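Local coordinates for protein anti-sigma-E factor RseA (Escherichia coli, PDB 1OR7) that holds the extracytoplasmic-function sigma factor sigma-E inactive through its cytoplasmic N-terminal domain until regulated proteolysis of the membrane-bound regulator releases it, at residues Leu19-Glu22 with Leu23-Pro27; Leu38-Asp41 with Ser42-Asp46. All coordinates share one frame; numbering follows the deposited sequence. Where two conformers were deposited one is given.

Interaction 1: residues Leu19-Glu22 with Leu23-Pro27; sequences LLNE and LAHNP
Asn21 swings CG away from its backbone nitrogen (chi1 -171°), whereas His25 turns CG anti to its own carbonyl carbon (chi1 -65°), and the two choices bring an amide and an imidazole together one helical turn apart. OD1 of Asn21 lies 3.6 Å from CD2 of His25, with amide and ring planes 39° apart, an inclined meeting without stacking. The same CD2 approaches the main-chain O of Asn21 at 3.2 Å, the oxygen lying in the ring plane at its edge.

Beneath these side chains helix 17-24 is ending. Leu23 N bonds to Leu19 O at 2.9 Å and Ala24 N to Leu20 O at 3.0 Å, the regular helical spacing. His25 N then divides itself, giving a bond of 3.1 Å to Glu22 O, which it approaches from above the carbonyl plane, and a weak one to Asn21 O. The chain tightens here into a short turn, and Asn26 is the N-cap of helix 27-44. Its OD1 accepts a hydrogen bond from Met29 N and a weak one from Glu28 N, a task for which a short side chain with a carbonyl is well suited; Pro27, lacking an N-H, fits the first turn of the new helix. CB of Asn26 packs 3.2 Å from Glu22 O. Leu23, being apolar, suits its buried place against Leu9 of helix 3-10 and Met29 and Trp33 of helix 27-44, while Ala24 O is hydrogen-bonded by a basic side chain of the partner protein's chain.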
ATOM      1  N   LEU B  19      -0.067  20.823  -1.584  1.00 14.90           N
ATOM      2  CA  LEU B  19      -0.534  19.680  -2.340  1.00 15.23           C
ATOM      3  C   LEU B  19      -0.919  18.568  -1.378  1.00 14.63           C
ATOM      4  O   LEU B  19      -1.941  17.924  -1.546  1.00 13.44           O
ATOM      5  CB  LEU B  19       0.512  19.225  -3.354  1.00 15.31           C
ATOM      6  CG  LEU B  19       0.626  20.068  -4.638  1.00 18.83           C
ATOM      7  CD1 LEU B  19      -0.599  20.031  -5.565  1.00 20.85           C
ATOM      8  CD2 LEU B  19       0.877  21.471  -4.308  1.00 23.10           C
ATOM      9  N   LEU B  20      -0.121  18.346  -0.348  1.00 14.87           N
ATOM     10  CA  LEU B  20      -0.489  17.318   0.599  1.00 16.24           C
ATOM     11  C   LEU B  20      -1.856  17.658   1.197  1.00 15.73           C
ATOM     12  O   LEU B  20      -2.740  16.801   1.292  1.00 16.22           O
ATOM     13  CB  LEU B  20       0.580  17.179   1.677  1.00 17.51           C
ATOM     14  CG  LEU B  20       1.409  15.883   1.689  1.00 20.50           C
ATOM     15  CD1 LEU B  20       1.314  15.118   0.439  1.00 24.36           C
ATOM     16  CD2 LEU B  20       2.840  16.224   1.935  1.00 24.37           C
ATOM     17  N   ASN B  21      -2.043  18.919   1.565  1.00 15.61           N
ATOM     18  CA  ASN B  21      -3.319  19.362   2.092  1.00 15.17           C
ATOM     19  C   ASN B  21      -4.465  19.105   1.133  1.00 15.02           C
ATOM     20  O   ASN B  21      -5.484  18.551   1.510  1.00 14.95           O
ATOM     21  CB  ASN B  21      -3.293  20.861   2.388  1.00 15.60           C
ATOM     22  CG  ASN B  21      -4.539  21.326   3.137  1.00 14.86           C
ATOM     23  OD1 ASN B  21      -4.657  21.102   4.335  1.00 17.60           O
ATOM     24  ND2 ASN B  21      -5.469  21.971   2.432  1.00 13.66           N
ATOM     25  N   GLU B  22      -4.327  19.545  -0.107  1.00 14.98           N
ATOM     26  CA  GLU B  22      -5.411  19.360  -1.076  1.00 15.45           C
ATOM     27  C   GLU B  22      -5.749  17.876  -1.171  1.00 14.41           C
ATOM     28  O   GLU B  22      -6.919  17.514  -1.179  1.00 13.58           O
ATOM     29  CB  GLU B  22      -4.995  19.858  -2.452  1.00 15.57           C
ATOM     30  CG  GLU B  22      -6.065  20.378  -3.438  0.50 15.63           C
ATOM     31  CD  GLU B  22      -7.449  20.717  -2.873  0.50 15.05           C
ATOM     32  OE1 GLU B  22      -7.534  21.559  -1.956  0.50 14.24           O
ATOM     33  OE2 GLU B  22      -8.464  20.172  -3.394  0.50 11.79           O
ATOM     34  N   LEU B  23      -4.723  17.034  -1.231  1.00 14.51           N
ATOM     35  CA  LEU B  23      -4.915  15.579  -1.308  1.00 14.99           C
ATOM     36  C   LEU B  23      -5.772  15.091  -0.146  1.00 15.41           C
ATOM     37  O   LEU B  23      -6.800  14.450  -0.339  1.00 15.48           O
ATOM     38  CB  LEU B  23      -3.565  14.854  -1.333  1.00 14.72           C
ATOM     39  CG  LEU B  23      -3.607  13.351  -1.113  1.00 15.21           C
ATOM     40  CD1 LEU B  23      -4.496  12.715  -2.147  1.00 14.93           C
ATOM     41  CD2 LEU B  23      -2.218  12.739  -1.147  1.00 16.42           C
ATOM     42  N   ALA B  24      -5.369  15.432   1.069  1.00 16.46           N
ATOM     43  CA  ALA B  24      -6.118  15.056   2.283  1.00 16.62           C
ATOM     44  C   ALA B  24      -7.587  15.516   2.335  1.00 17.41           C
ATOM     45  O   ALA B  24      -8.376  14.987   3.136  1.00 17.75           O
ATOM     46  CB  ALA B  24      -5.402  15.624   3.493  1.00 17.16           C
ATOM     47  N   HIS B  25      -7.940  16.525   1.538  1.00 16.63           N
ATOM     48  CA  HIS B  25      -9.285  17.066   1.556  1.00 16.49           C
ATOM     49  C   HIS B  25     -10.023  16.920   0.225  1.00 16.40           C
ATOM     50  O   HIS B  25     -11.071  17.537   0.039  1.00 16.14           O
ATOM     51  CB  HIS B  25      -9.235  18.546   1.974  1.00 16.41           C
ATOM     52  CG  HIS B  25      -8.760  18.739   3.376  1.00 17.13           C
ATOM     53  ND1 HIS B  25      -9.605  18.645   4.464  1.00 17.91           N
ATOM     54  CD2 HIS B  25      -7.523  18.970   3.876  1.00 16.86           C
ATOM     55  CE1 HIS B  25      -8.912  18.829   5.573  1.00 17.87           C
ATOM     56  NE2 HIS B  25      -7.644  19.012   5.245  1.00 18.72           N
ATOM     57  N   ASN B  26      -9.496  16.126  -0.710  1.00 15.33           N
ATOM     58  CA  ASN B  26     -10.149  15.989  -2.017  1.00 15.04           C
ATOM     59  C   ASN B  26     -10.459  14.517  -2.263  1.00 14.80           C
ATOM     60  O   ASN B  26      -9.552  13.695  -2.480  1.00 13.58           O
ATOM     61  CB  ASN B  26      -9.262  16.579  -3.131  1.00 15.32           C
ATOM     62  CG  ASN B  26      -9.899  16.481  -4.530  1.00 16.30           C
ATOM     63  OD1 ASN B  26     -10.421  15.429  -4.947  1.00 12.83           O
ATOM     64  ND2 ASN B  26      -9.818  17.573  -5.277  1.00 19.40           N
ATOM     65  N   PRO B  27     -11.731  14.170  -2.199  1.00 14.42           N
ATOM     66  CA  PRO B  27     -12.131  12.777  -2.400  1.00 15.02           C
ATOM     67  C   PRO B  27     -11.630  12.197  -3.718  1.00 15.34           C
ATOM     68  O   PRO B  27     -11.185  11.062  -3.726  1.00 14.58           O
ATOM     69  CB  PRO B  27     -13.669  12.830  -2.334  1.00 15.13           C
ATOM     70  CG  PRO B  27     -13.960  14.056  -1.526  1.00 15.50           C
ATOM     71  CD  PRO B  27     -12.881  15.043  -1.883  1.00 15.11           C
TER

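Interaction 2: residues Leu38-Asp41 with Ser42-Asp46; sequences LIRD and SMRGD
Arg40 and Arg44, one helical turn apart, run side by side in the same direction and lay their guanidinium groups flat on each other, centres 4.4 Å apart and planes only 11° from parallel. Arg44 stays extended from CG to NE. CD of Arg40 sits over the centre of the Arg44 guanidinium, 3.7 Å from its CZ, and the bend at chi3 (-64°) turns the Arg40 guanidinium to lie over that of Arg44. NE of Arg40 faces NH2 of Arg44 at 3.6 Å, a proximity of like charges. Acidic side chains of the partner protein's chain answer it, forming salt bridges with both arginines. Long, flat side chains with several N-H donors suit this place because they can stack and still offer N-H groups outward. Replacing Arg44 by a leucine would probably leave the acidic groups that pair with it without that mate and the Arg40 guanidinium without the flat surface that steadies it.

The apolar pair is easier, with Ile39 CG2 4.1 Å from Met43 SD, above the helical bond from Met43 N to Ile39 O. Side chains meet more loosely at the partly exposed C-terminal end, where Asp46 CB merely rests 3.8 Å from Asp41 O, though the backbone there is bonded firmly. Gly45 takes a positive phi (74°), readily adopted by glycine; Gly45 N bonds to Ser42 O at 3.2 Å and Asp46 N to Asp41 O at 2.8 Å, closing helix 27-44 with a Schellman motif.

Toward helix 3-10, Arg40 bonds through NH1 to Met10 O and through NH2, in a salt bridge, to Asp11; on the chain's onward path, Asp41 touches Thr47 and Leu38 packs on Phe53, just beyond strand 50-52.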
ATOM      1  N   LEU B  38      -2.227   1.086  -5.702  1.00 11.83           N
ATOM      2  CA  LEU B  38      -2.576  -0.308  -6.034  1.00 12.20           C
ATOM      3  C   LEU B  38      -1.743  -0.759  -7.249  1.00 13.28           C
ATOM      4  O   LEU B  38      -1.132  -1.840  -7.242  1.00 13.47           O
ATOM      5  CB  LEU B  38      -4.069  -0.469  -6.300  1.00 12.56           C
ATOM      6  CG  LEU B  38      -4.571  -1.873  -6.703  1.00 12.39           C
ATOM      7  CD1 LEU B  38      -4.241  -2.896  -5.647  1.00 14.79           C
ATOM      8  CD2 LEU B  38      -6.048  -1.836  -6.928  1.00 14.24           C
ATOM      9  N   ILE B  39      -1.670   0.098  -8.268  1.00 12.64           N
ATOM     10  CA  ILE B  39      -0.844  -0.181  -9.446  1.00 12.28           C
ATOM     11  C   ILE B  39       0.606  -0.397  -9.059  1.00 12.39           C
ATOM     12  O   ILE B  39       1.216  -1.353  -9.528  1.00 12.08           O
ATOM     13  CB  ILE B  39      -0.979   0.943 -10.476  1.00 11.67           C
ATOM     14  CG1 ILE B  39      -2.358   0.856 -11.119  1.00 13.62           C
ATOM     15  CG2 ILE B  39       0.067   0.841 -11.572  1.00 12.34           C
ATOM     16  CD1 ILE B  39      -2.784   2.109 -11.836  1.00 15.10           C
ATOM     17  N   ARG B  40       1.165   0.474  -8.215  1.00 11.60           N
ATOM     18  CA  ARG B  40       2.531   0.283  -7.737  1.00 11.87           C
ATOM     19  C   ARG B  40       2.698  -1.083  -7.046  1.00 12.43           C
ATOM     20  O   ARG B  40       3.674  -1.824  -7.302  1.00 11.65           O
ATOM     21  CB  ARG B  40       2.928   1.396  -6.770  1.00 11.73           C
ATOM     22  CG  ARG B  40       4.147   1.121  -5.905  1.00 14.22           C
ATOM     23  CD  ARG B  40       4.582   2.310  -5.042  1.00 15.39           C
ATOM     24  NE  ARG B  40       4.993   3.387  -5.914  1.00 13.35           N
ATOM     25  CZ  ARG B  40       5.241   4.602  -5.555  1.00 14.40           C
ATOM     26  NH1 ARG B  40       5.149   4.984  -4.284  1.00 15.50           N
ATOM     27  NH2 ARG B  40       5.638   5.457  -6.481  1.00 15.07           N
ATOM     28  N   ASP B  41       1.766  -1.414  -6.159  1.00 12.36           N
ATOM     29  CA  ASP B  41       1.904  -2.644  -5.406  1.00 13.21           C
ATOM     30  C   ASP B  41       1.864  -3.845  -6.358  1.00 13.41           C
ATOM     31  O   ASP B  41       2.661  -4.777  -6.224  1.00 14.06           O
ATOM     32  CB  ASP B  41       0.837  -2.730  -4.345  1.00 12.67           C
ATOM     33  CG  ASP B  41       1.005  -1.686  -3.239  1.00 14.56           C
ATOM     34  OD1 ASP B  41       2.095  -1.053  -3.085  1.00 10.11           O
ATOM     35  OD2 ASP B  41       0.054  -1.451  -2.462  1.00 17.28           O
ATOM     36  N   SER B  42       0.955  -3.804  -7.324  1.00 13.15           N
ATOM     37  CA  SER B  42       0.824  -4.863  -8.309  1.00 14.16           C
ATOM     38  C   SER B  42       2.104  -5.016  -9.088  1.00 14.30           C
ATOM     39  O   SER B  42       2.613  -6.108  -9.215  1.00 13.81           O
ATOM     40  CB  SER B  42      -0.327  -4.594  -9.274  1.00 13.88           C
ATOM     41  OG  SER B  42      -0.525  -5.696 -10.163  1.00 15.04           O
ATOM     42  N   MET B  43       2.638  -3.917  -9.592  1.00 14.23           N
ATOM     43  CA  MET B  43       3.832  -3.991 -10.391  1.00 15.54           C
ATOM     44  C   MET B  43       5.023  -4.511  -9.593  1.00 16.19           C
ATOM     45  O   MET B  43       5.844  -5.258 -10.103  1.00 16.36           O
ATOM     46  CB  MET B  43       4.169  -2.607 -10.945  1.00 16.10           C
ATOM     47  CG  MET B  43       3.223  -2.103 -12.000  1.00 16.58           C
ATOM     48  SD  MET B  43       3.832  -0.339 -12.638  1.00 24.71           S
ATOM     49  CE  MET B  43       5.428  -0.849 -13.658  1.00 18.17           C
ATOM     50  N   ARG B  44       5.127  -4.109  -8.339  1.00 16.06           N
ATOM     51  CA  ARG B  44       6.276  -4.510  -7.557  1.00 17.23           C
ATOM     52  C   ARG B  44       6.132  -5.900  -6.981  1.00 17.55           C
ATOM     53  O   ARG B  44       7.067  -6.415  -6.389  1.00 18.17           O
ATOM     54  CB  ARG B  44       6.559  -3.496  -6.438  1.00 16.75           C
ATOM     55  CG  ARG B  44       7.080  -2.181  -6.964  1.00 17.24           C
ATOM     56  CD  ARG B  44       7.369  -1.151  -5.885  1.00 15.97           C
ATOM     57  NE  ARG B  44       7.731   0.141  -6.433  1.00 14.29           N
ATOM     58  CZ  ARG B  44       8.057   1.178  -5.696  1.00 15.43           C
ATOM     59  NH1 ARG B  44       8.069   1.049  -4.389  1.00 16.28           N
ATOM     60  NH2 ARG B  44       8.427   2.320  -6.257  1.00 15.50           N
ATOM     61  N   GLY B  45       4.948  -6.479  -7.119  1.00 17.64           N
ATOM     62  CA  GLY B  45       4.664  -7.776  -6.547  1.00 17.74           C
ATOM     63  C   GLY B  45       4.491  -7.697  -5.046  1.00 17.56           C
ATOM     64  O   GLY B  45       4.723  -8.698  -4.370  1.00 16.85           O
ATOM     65  N   ASP B  46       4.080  -6.524  -4.542  1.00 16.59           N
ATOM     66  CA  ASP B  46       3.867  -6.294  -3.124  1.00 16.01           C
ATOM     67  C   ASP B  46       2.404  -6.481  -2.726  1.00 16.24           C
ATOM     68  O   ASP B  46       1.749  -5.535  -2.215  1.00 15.16           O
ATOM     69  CB  ASP B  46       4.241  -4.852  -2.791  1.00 16.84           C
ATOM     70  CG  ASP B  46       5.752  -4.609  -2.788  1.00 17.00           C
ATOM     71  OD1 ASP B  46       6.494  -5.539  -2.489  1.00 14.43           O
ATOM     72  OD2 ASP B  46       6.266  -3.516  -3.074  1.00 17.41           O
TER

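Interaction 1 comes first along the chain and interaction 2 second, on opposite sides of the chain's centre, with centres 23 Å apart and nearest atoms about 11 Å apart. Helix 27-44 joins them: residues 19-27 finish helix 17-24 and lead into its start, and residues 38-46 form its last turns and exit. Helix 3-10 is a neighbour of the first contact, and Arg40 of the second reaches its end and the residue just beyond. Both lie in the N-terminal domain that suffices to repress sigma-E, and both meet the partner protein, consistent with sigma-E being gripped at separate places, by the end of helix 17-24 and the last turns of helix 27-44.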